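Glucosamine--fructose-6-phosphate aminotransferase [isomerizing] (Francisella tularensis subsp. tularensis, PDB 3TBF) probably makes glucosamine 6-phosphate from fructose 6-phosphate and glutamine, its C-terminal SIS-domain half carrying out the sugar-phosphate isomerisation. Local coordinates at residues F309-V314 with E327-H332. Numbering follows the deposited sequence. Where two conformers were deposited one is given.
Sequences FVDKAV and ELDAGH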
loop_
_atom_site.group_PDB
_atom_site.type_symbol
_atom_site.label_atom_id
_atom_site.label_comp_id
_atom_site.label_asym_id
_atom_site.label_seq_id
_atom_site.Cartn_x
_atom_site.Cartn_y
_atom_site.Cartn_z
ATOM N N PHE A 309 5.577 -21.397 -4.923
ATOM C CA PHE A 309 5.044 -21.645 -6.204
ATOM C C PHE A 309 5.936 -20.979 -7.211
ATOM O O PHE A 309 6.118 -19.773 -7.247
ATOM C CB PHE A 309 3.651 -21.076 -6.290
ATOM C CG PHE A 309 2.694 -21.698 -5.333
ATOM C CD1 PHE A 309 2.259 -22.991 -5.503
ATOM C CD2 PHE A 309 2.237 -20.998 -4.269
ATOM C CE1 PHE A 309 1.376 -23.576 -4.611
ATOM C CE2 PHE A 309 1.343 -21.580 -3.384
ATOM C CZ PHE A 309 0.932 -22.892 -3.569
ATOM N N VAL A 310 6.475 -21.784 -8.077
ATOM C CA VAL A 310 7.688 -21.471 -8.788
ATOM C C VAL A 310 7.460 -21.814 -10.236
ATOM O O VAL A 310 6.785 -22.759 -10.517
ATOM C CB VAL A 310 8.788 -22.358 -8.138
ATOM C CG1 VAL A 310 9.793 -22.907 -9.163
ATOM C CG2 VAL A 310 9.386 -21.677 -6.901
ATOM N N ASP A 311 7.995 -21.034 -11.160
ATOM C CA ASP A 311 7.910 -21.359 -12.586
ATOM C C ASP A 311 8.925 -22.459 -12.858
ATOM O O ASP A 311 10.034 -22.421 -12.289
ATOM C CB ASP A 311 8.215 -20.150 -13.469
ATOM C CG ASP A 311 8.049 -20.446 -14.961
ATOM O OD1 ASP A 311 8.890 -21.158 -15.569
ATOM O OD2 ASP A 311 7.052 -19.976 -15.547
ATOM N N LYS A 312 8.558 -23.418 -13.708
ATOM C CA LYS A 312 9.400 -24.605 -13.981
ATOM C C LYS A 312 10.805 -24.206 -14.428
ATOM O O LYS A 312 11.761 -24.831 -14.025
ATOM C CB LYS A 312 8.784 -25.515 -15.053
ATOM C CG LYS A 312 7.394 -26.158 -14.666
ATOM C CD LYS A 312 6.845 -27.040 -15.803
ATOM C CE LYS A 312 6.191 -28.367 -15.327
ATOM N NZ LYS A 312 5.368 -29.019 -16.467
ATOM N N ALA A 313 10.902 -23.133 -15.219
ATOM C CA ALA A 313 12.182 -22.613 -15.722
ATOM C C ALA A 313 13.139 -22.051 -14.654
ATOM O O ALA A 313 14.243 -21.664 -15.001
ATOM C CB ALA A 313 11.937 -21.542 -16.812
ATOM N N VAL A 314 12.756 -22.016 -13.383
ATOM C CA VAL A 314 13.660 -21.531 -12.348
ATOM C C VAL A 314 13.791 -22.535 -11.244
ATOM O O VAL A 314 14.550 -22.320 -10.335
ATOM C CB VAL A 314 13.211 -20.122 -11.749
ATOM C CG1 VAL A 314 13.109 -19.063 -12.891
ATOM C CG2 VAL A 314 11.896 -20.241 -10.909
ATOM N N GLU A 327 5.710 -26.526 -8.804
ATOM C CA GLU A 327 6.220 -25.862 -9.976
ATOM C C GLU A 327 5.173 -25.835 -11.056
ATOM O O GLU A 327 4.329 -26.706 -11.137
ATOM C CB GLU A 327 7.489 -26.548 -10.473
ATOM C CG GLU A 327 7.269 -27.839 -11.179
ATOM C CD GLU A 327 8.564 -28.452 -11.727
ATOM O OE1 GLU A 327 9.306 -27.758 -12.477
ATOM O OE2 GLU A 327 8.822 -29.635 -11.399
ATOM N N LEU A 328 5.236 -24.837 -11.910
ATOM C CA LEU A 328 4.278 -24.731 -12.959
ATOM C C LEU A 328 4.820 -23.862 -14.067
ATOM O O LEU A 328 5.703 -23.075 -13.842
ATOM C CB LEU A 328 2.971 -24.136 -12.393
ATOM C CG LEU A 328 2.909 -22.727 -11.770
ATOM C CD1 LEU A 328 1.506 -22.180 -11.866
ATOM C CD2 LEU A 328 3.305 -22.805 -10.340
ATOM N N ASP A 329 4.278 -24.001 -15.268
ATOM C CA ASP A 329 4.584 -23.092 -16.359
ATOM C C ASP A 329 3.666 -21.906 -16.238
ATOM O O ASP A 329 2.474 -22.062 -16.309
ATOM C CB ASP A 329 4.367 -23.768 -17.704
ATOM C CG ASP A 329 4.846 -22.912 -18.883
ATOM O OD1 ASP A 329 5.235 -21.715 -18.668
ATOM O OD2 ASP A 329 4.840 -23.463 -20.020
ATOM N N ALA A 330 4.238 -20.716 -16.048
ATOM C CA ALA A 330 3.466 -19.470 -15.866
ATOM C C ALA A 330 3.566 -18.456 -17.022
ATOM O O ALA A 330 2.768 -17.503 -17.102
ATOM C CB ALA A 330 3.863 -18.799 -14.563
ATOM N N GLY A 331 4.526 -18.624 -17.906
ATOM C CA GLY A 331 4.610 -17.790 -19.075
ATOM C C GLY A 331 5.347 -16.537 -18.692
ATOM O O GLY A 331 6.228 -16.589 -17.867
ATOM N N HIS A 332 4.941 -15.396 -19.236
ATOM C CA HIS A 332 5.691 -14.153 -19.084
ATOM C C HIS A 332 4.895 -13.046 -18.351
ATOM O O HIS A 332 4.096 -13.333 -17.458
ATOM C CB HIS A 332 6.235 -13.732 -20.462
ATOM C CG HIS A 332 7.087 -14.784 -21.108
ATOM N ND1 HIS A 332 8.192 -15.332 -20.487
ATOM C CD2 HIS A 332 6.984 -15.397 -22.314
ATOM C CE1 HIS A 332 8.732 -16.234 -21.289
ATOM N NE2 HIS A 332 8.017 -16.291 -22.403
HETATM O O HOH W 1 7.073 -16.768 -14.599
HETATM O O HOH W 2 8.206 -18.744 -17.890
HETATM O O HOH W 3 11.716 -27.664 -13.816
#
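Asp-311, near the end of strand 305-311, reaches across to Ala-330 in the chain that leaves the parallel edge strand 324-328. With CG anti to the backbone N (chi1 -177°), its carboxylate extends beyond the last bridged pair. There OD2 accepts from Ala-330 N at 3.0 Å, the donor standing 42° out of the carboxylate plane, while OD1 uses its anti lone pair for Ala-313 N in an Asx turn. A short acidic side chain suits this place, since its two oxygens hold both departing loops. Tight backbone bonds flank Asp-311: Leu-328 N donates to Val-310 O at 2.9 Å, and Lys-312 N to Leu-328 O. Apolar Leu-328 suits the buried side, where Phe-309 and helix 335-355 lie; its CD2 is 3.5 Å from Val-310 O.

The solvent side is looser and takes long polar chains. Lys-312 and Glu-327 cross at about a right angle, Lys-312 CG 3.3 Å from Glu-327 OE1, but Lys-312 NZ stays 5.7 Å from that oxygen, and a water links it to Lys-312 O. Another water joins Asp-311 OD2 to the carbonyl of Gly-331, whose positive phi (85°) suits glycine. This is one edge of the five-stranded parallel sheet, order 2-1-3-4-5, in the second SIS domain's Rossmann-like fold.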